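Local structure of polyketide biosynthesis 3-hydroxy-3-methylglutaryl-ACP synthase PksG (Bacillus subtilis, 4YXT) at residues L29-A43 and D160-A172. The protein catalyses the aldol condensation of an acetyl group carried by an acyl-carrier protein with a beta-ketothioester polyketide intermediate during biosynthesis of the antibiotic bacillaene. The protein carries 1 engineered substitution. Residues are numbered along the deposited sequence; the frame is centred on the assembly and turned at random.
Sequences LDTARFENLLMKEKA and DWSYAEPSAGAGA
P166 packs against L29, F34 and L37. L29 CD1 comes to 3.9 Å from P166 CG, whereas P166 CB lies in the plane of the F34 ring, at its CE1 edge. The Y163 ring continues this core outward, covered on both faces. Over one, L29 CD2 makes a CH-pi contact 4.1 Å from the ring centroid; over the other lies the guanidinium of R33, its plane turned 21° from that of the ring and its CZ 3.6 Å from the centroid, a stacked cation-pi pair. With R33 CG anti to the backbone N (chi1 -176°), its methylene already lies over the CD1/CE1 side of the ring, and bends at chi2 and chi3 lay the guanidinium across the CD2/CE2 side. At the hydroxyl edge, near the ring plane, D30 N donates to Y163 OH (2.7 Å, N-H...O 167°). D30, the N-cap of helix 31-37, also accepts from R33 N through OD1. At the other end, the extended chain of K42 brings NZ to E165 O (2.7 Å), and a water donates to both E41 O and P166 O. Y367 OH is hydrogen-bonded to both K42 NZ and the E165 carboxylate, which also salt-bridges R27. The contact thus joins helix 31-37 and strand 41-43, outermost in a small sheet with 16-19, to the weakly bonded helix 161-164 and the turn leading into strand 170-178 of the large mixed thiolase-like sheet, with V20 of helix 20-27 touching F34, K42 and P166.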
loop_
_atom_site.group_PDB
_atom_site.type_symbol
_atom_site.label_atom_id
_atom_site.label_comp_id
_atom_site.label_asym_id
_atom_site.label_seq_id
_atom_site.Cartn_x
_atom_site.Cartn_y
_atom_site.Cartn_z
ATOM N N LEU A 29 27.334 20.034 -17.699
ATOM C CA LEU A 29 27.302 20.078 -16.253
ATOM C C LEU A 29 28.650 20.526 -15.722
ATOM O O LEU A 29 29.674 20.287 -16.351
ATOM C CB LEU A 29 26.942 18.709 -15.688
ATOM C CG LEU A 29 25.569 18.150 -16.076
ATOM C CD1 LEU A 29 25.237 16.912 -15.256
ATOM C CD2 LEU A 29 24.470 19.201 -15.918
ATOM N N ASP A 30 28.646 21.175 -14.563
ATOM C CA ASP A 30 29.879 21.472 -13.866
ATOM C C ASP A 30 30.519 20.142 -13.575
ATOM O O ASP A 30 29.906 19.286 -12.960
ATOM C CB ASP A 30 29.629 22.192 -12.526
ATOM C CG ASP A 30 30.902 22.335 -11.702
ATOM O OD1 ASP A 30 30.995 21.826 -10.555
ATOM O OD2 ASP A 30 31.851 22.950 -12.217
ATOM N N THR A 31 31.771 19.992 -13.966
ATOM C CA THR A 31 32.457 18.725 -13.859
ATOM C C THR A 31 32.468 18.200 -12.447
ATOM O O THR A 31 32.084 17.054 -12.208
ATOM C CB THR A 31 33.880 18.865 -14.403
ATOM O OG1 THR A 31 33.799 19.025 -15.827
ATOM C CG2 THR A 31 34.715 17.658 -14.076
ATOM N N ALA A 32 32.887 19.038 -11.509
ATOM C CA ALA A 32 32.999 18.617 -10.122
ATOM C C ALA A 32 31.637 18.195 -9.542
ATOM O O ALA A 32 31.564 17.265 -8.755
ATOM C CB ALA A 32 33.612 19.724 -9.274
ATOM N N ARG A 33 30.568 18.890 -9.918
ATOM C CA ARG A 33 29.263 18.547 -9.387
ATOM C C ARG A 33 28.835 17.198 -9.901
ATOM O O ARG A 33 28.432 16.354 -9.117
ATOM C CB ARG A 33 28.200 19.544 -9.784
ATOM C CG ARG A 33 26.875 19.208 -9.147
ATOM C CD ARG A 33 26.489 20.193 -8.077
ATOM N NE ARG A 33 25.869 21.354 -8.698
ATOM C CZ ARG A 33 24.569 21.638 -8.710
ATOM N NH1 ARG A 33 23.684 20.856 -8.122
ATOM N NH2 ARG A 33 24.158 22.744 -9.323
ATOM N N PHE A 34 28.924 17.004 -11.211
ATOM C CA PHE A 34 28.516 15.757 -11.797
ATOM C C PHE A 34 29.320 14.588 -11.231
ATOM O O PHE A 34 28.758 13.549 -10.951
ATOM C CB PHE A 34 28.658 15.770 -13.310
ATOM C CG PHE A 34 28.490 14.402 -13.926
ATOM C CD1 PHE A 34 27.211 13.872 -14.131
ATOM C CD2 PHE A 34 29.603 13.632 -14.266
ATOM C CE1 PHE A 34 27.045 12.617 -14.696
ATOM C CE2 PHE A 34 29.446 12.377 -14.820
ATOM C CZ PHE A 34 28.160 11.866 -15.036
ATOM N N GLU A 35 30.632 14.775 -11.063
ATOM C CA GLU A 35 31.531 13.694 -10.641
ATOM C C GLU A 35 31.283 13.346 -9.185
ATOM O O GLU A 35 31.515 12.221 -8.743
ATOM C CB GLU A 35 33.013 14.082 -10.849
ATOM C CG GLU A 35 33.433 14.191 -12.311
ATOM C CD GLU A 35 34.942 14.382 -12.534
ATOM O OE1 GLU A 35 35.338 14.623 -13.693
ATOM O OE2 GLU A 35 35.754 14.272 -11.595
ATOM N N ASN A 36 30.818 14.325 -8.431
ATOM C CA ASN A 36 30.491 14.103 -7.034
ATOM C C ASN A 36 29.235 13.271 -6.815
ATOM O O ASN A 36 29.127 12.637 -5.815
ATOM C CB ASN A 36 30.406 15.435 -6.308
ATOM C CG ASN A 36 31.786 15.972 -5.959
ATOM O OD1 ASN A 36 32.554 15.315 -5.238
ATOM N ND2 ASN A 36 32.114 17.167 -6.469
ATOM N N LEU A 37 28.304 13.263 -7.751
ATOM C CA LEU A 37 27.178 12.283 -7.748
ATOM C C LEU A 37 27.625 10.803 -7.621
ATOM O O LEU A 37 27.035 10.007 -6.858
ATOM C CB LEU A 37 26.411 12.404 -9.038
ATOM C CG LEU A 37 25.954 13.813 -9.398
ATOM C CD1 LEU A 37 25.216 13.759 -10.722
ATOM C CD2 LEU A 37 25.086 14.405 -8.283
ATOM N N LEU A 38 28.672 10.453 -8.373
ATOM C CA LEU A 38 29.254 9.112 -8.411
ATOM C C LEU A 38 28.350 8.149 -9.161
ATOM O O LEU A 38 28.058 7.066 -8.676
ATOM C CB LEU A 38 29.547 8.569 -7.002
ATOM C CG LEU A 38 30.480 9.308 -6.042
ATOM C CD1 LEU A 38 30.675 8.507 -4.749
ATOM C CD2 LEU A 38 31.850 9.656 -6.594
ATOM N N MET A 39 27.901 8.550 -10.329
ATOM C CA MET A 39 26.976 7.752 -11.138
ATOM C C MET A 39 27.568 7.495 -12.531
ATOM O O MET A 39 28.378 8.263 -12.992
ATOM C CB MET A 39 25.628 8.465 -11.203
ATOM C CG MET A 39 24.944 8.551 -9.827
ATOM S SD MET A 39 24.739 6.974 -8.921
ATOM C CE MET A 39 22.968 6.733 -9.120
ATOM N N LYS A 40 27.200 6.393 -13.185
ATOM C CA LYS A 40 27.796 6.064 -14.499
ATOM C C LYS A 40 26.770 5.725 -15.521
ATOM O O LYS A 40 26.923 6.090 -16.655
ATOM C CB LYS A 40 28.801 4.898 -14.415
ATOM C CG LYS A 40 29.759 4.953 -13.232
ATOM C CD LYS A 40 30.313 3.584 -12.903
ATOM C CE LYS A 40 31.476 3.206 -13.819
ATOM N NZ LYS A 40 32.133 1.931 -13.348
ATOM N N GLU A 41 25.735 4.991 -15.146
ATOM C CA GLU A 41 24.719 4.661 -16.088
ATOM C C GLU A 41 23.387 4.823 -15.406
ATOM O O GLU A 41 23.283 4.742 -14.213
ATOM C CB GLU A 41 24.886 3.212 -16.579
ATOM C CG GLU A 41 26.268 2.882 -17.141
ATOM C CD GLU A 41 26.560 1.387 -17.176
ATOM O OE1 GLU A 41 26.166 0.659 -16.238
ATOM O OE2 GLU A 41 27.205 0.923 -18.136
ATOM N N LYS A 42 22.373 5.115 -16.191
ATOM C CA LYS A 42 21.003 5.005 -15.713
ATOM C C LYS A 42 20.245 4.124 -16.693
ATOM O O LYS A 42 20.429 4.268 -17.912
ATOM C CB LYS A 42 20.363 6.376 -15.575
ATOM C CG LYS A 42 20.239 7.202 -16.862
ATOM C CD LYS A 42 19.542 8.507 -16.501
ATOM C CE LYS A 42 18.932 9.189 -17.716
ATOM N NZ LYS A 42 17.942 10.209 -17.257
ATOM N N ALA A 43 19.439 3.199 -16.171
ATOM C CA ALA A 43 18.439 2.523 -16.974
ATOM C C ALA A 43 17.424 3.516 -17.487
ATOM O O ALA A 43 17.104 4.480 -16.806
ATOM C CB ALA A 43 17.736 1.478 -16.131
ATOM N N ASP A 160 19.240 22.265 -9.683
ATOM C CA ASP A 160 18.885 21.025 -9.019
ATOM C C ASP A 160 18.378 19.989 -10.039
ATOM O O ASP A 160 18.818 18.831 -10.000
ATOM C CB ASP A 160 17.837 21.284 -7.929
ATOM N N TRP A 161 17.498 20.419 -10.961
ATOM C CA TRP A 161 16.836 19.520 -11.933
ATOM C C TRP A 161 17.779 19.024 -13.017
ATOM O O TRP A 161 17.593 17.942 -13.574
ATOM C CB TRP A 161 15.642 20.210 -12.593
ATOM N N SER A 162 18.793 19.828 -13.321
ATOM C CA SER A 162 19.854 19.443 -14.270
ATOM C C SER A 162 20.737 18.389 -13.665
ATOM O O SER A 162 21.231 17.486 -14.364
ATOM C CB SER A 162 20.726 20.639 -14.631
ATOM O OG SER A 162 20.032 21.547 -15.472
ATOM N N TYR A 163 20.961 18.510 -12.368
ATOM C CA TYR A 163 21.800 17.558 -11.715
ATOM C C TYR A 163 21.078 16.275 -11.298
ATOM O O TYR A 163 21.710 15.314 -10.919
ATOM C CB TYR A 163 22.611 18.246 -10.624
ATOM C CG TYR A 163 23.628 19.173 -11.286
ATOM C CD1 TYR A 163 24.873 18.698 -11.705
ATOM C CD2 TYR A 163 23.312 20.508 -11.576
ATOM C CE1 TYR A 163 25.786 19.540 -12.330
ATOM C CE2 TYR A 163 24.230 21.350 -12.199
ATOM C CZ TYR A 163 25.452 20.861 -12.579
ATOM O OH TYR A 163 26.349 21.684 -13.212
ATOM N N ALA A 164 19.764 16.242 -11.440
ATOM C CA ALA A 164 18.965 15.083 -11.063
ATOM C C ALA A 164 18.930 14.104 -12.223
ATOM O O ALA A 164 19.033 12.915 -12.028
ATOM C CB ALA A 164 17.544 15.519 -10.716
ATOM N N GLU A 165 18.825 14.638 -13.435
ATOM C CA GLU A 165 18.634 13.830 -14.627
ATOM C C GLU A 165 19.614 12.664 -14.815
ATOM O O GLU A 165 19.228 11.614 -15.291
ATOM C CB GLU A 165 18.715 14.731 -15.831
ATOM C CG GLU A 165 18.336 14.067 -17.114
ATOM C CD GLU A 165 18.765 14.887 -18.339
ATOM O OE1 GLU A 165 19.495 15.896 -18.179
ATOM O OE2 GLU A 165 18.370 14.495 -19.454
ATOM N N PRO A 166 20.887 12.847 -14.462
ATOM C CA PRO A 166 21.787 11.716 -14.574
ATOM C C PRO A 166 21.533 10.554 -13.601
ATOM O O PRO A 166 22.090 9.478 -13.797
ATOM C CB PRO A 166 23.172 12.341 -14.288
ATOM C CG PRO A 166 22.984 13.799 -14.403
ATOM C CD PRO A 166 21.589 14.036 -13.962
ATOM N N SER A 167 20.753 10.763 -12.541
ATOM C CA SER A 167 20.473 9.662 -11.572
ATOM C C SER A 167 19.028 9.115 -11.645
ATOM O O SER A 167 18.668 8.230 -10.882
ATOM C CB SER A 167 20.736 10.148 -10.141
ATOM O OG SER A 167 22.059 10.681 -10.034
ATOM N N ALA A 168 18.217 9.666 -12.548
ATOM C CA ALA A 168 16.800 9.438 -12.576
ATOM C C ALA A 168 16.524 8.129 -13.295
ATOM O O ALA A 168 16.287 8.129 -14.495
ATOM C CB ALA A 168 16.107 10.600 -13.297
ATOM N N GLY A 169 16.517 7.014 -12.567
ATOM C CA GLY A 169 16.399 5.718 -13.203
ATOM C C GLY A 169 15.069 4.984 -13.294
ATOM O O GLY A 169 13.984 5.546 -13.094
ATOM N N ALA A 170 15.181 3.714 -13.668
ATOM C CA ALA A 170 14.062 2.800 -13.823
ATOM C C ALA A 170 14.564 1.406 -13.452
ATOM O O ALA A 170 15.624 0.978 -13.890
ATOM C CB ALA A 170 13.572 2.774 -15.245
ATOM N N GLY A 171 13.794 0.658 -12.689
ATOM C CA GLY A 171 14.305 -0.589 -12.177
ATOM C C GLY A 171 13.240 -1.277 -11.380
ATOM O O GLY A 171 12.204 -0.667 -11.095
ATOM N N ALA A 172 13.503 -2.545 -11.035
ATOM C CA ALA A 172 12.652 -3.302 -10.144
ATOM C C ALA A 172 13.494 -4.339 -9.505
ATOM O O ALA A 172 14.469 -4.814 -10.103
ATOM C CB ALA A 172 11.450 -3.932 -10.855
HETATM O O HOH W 1 22.910 7.011 -12.378
#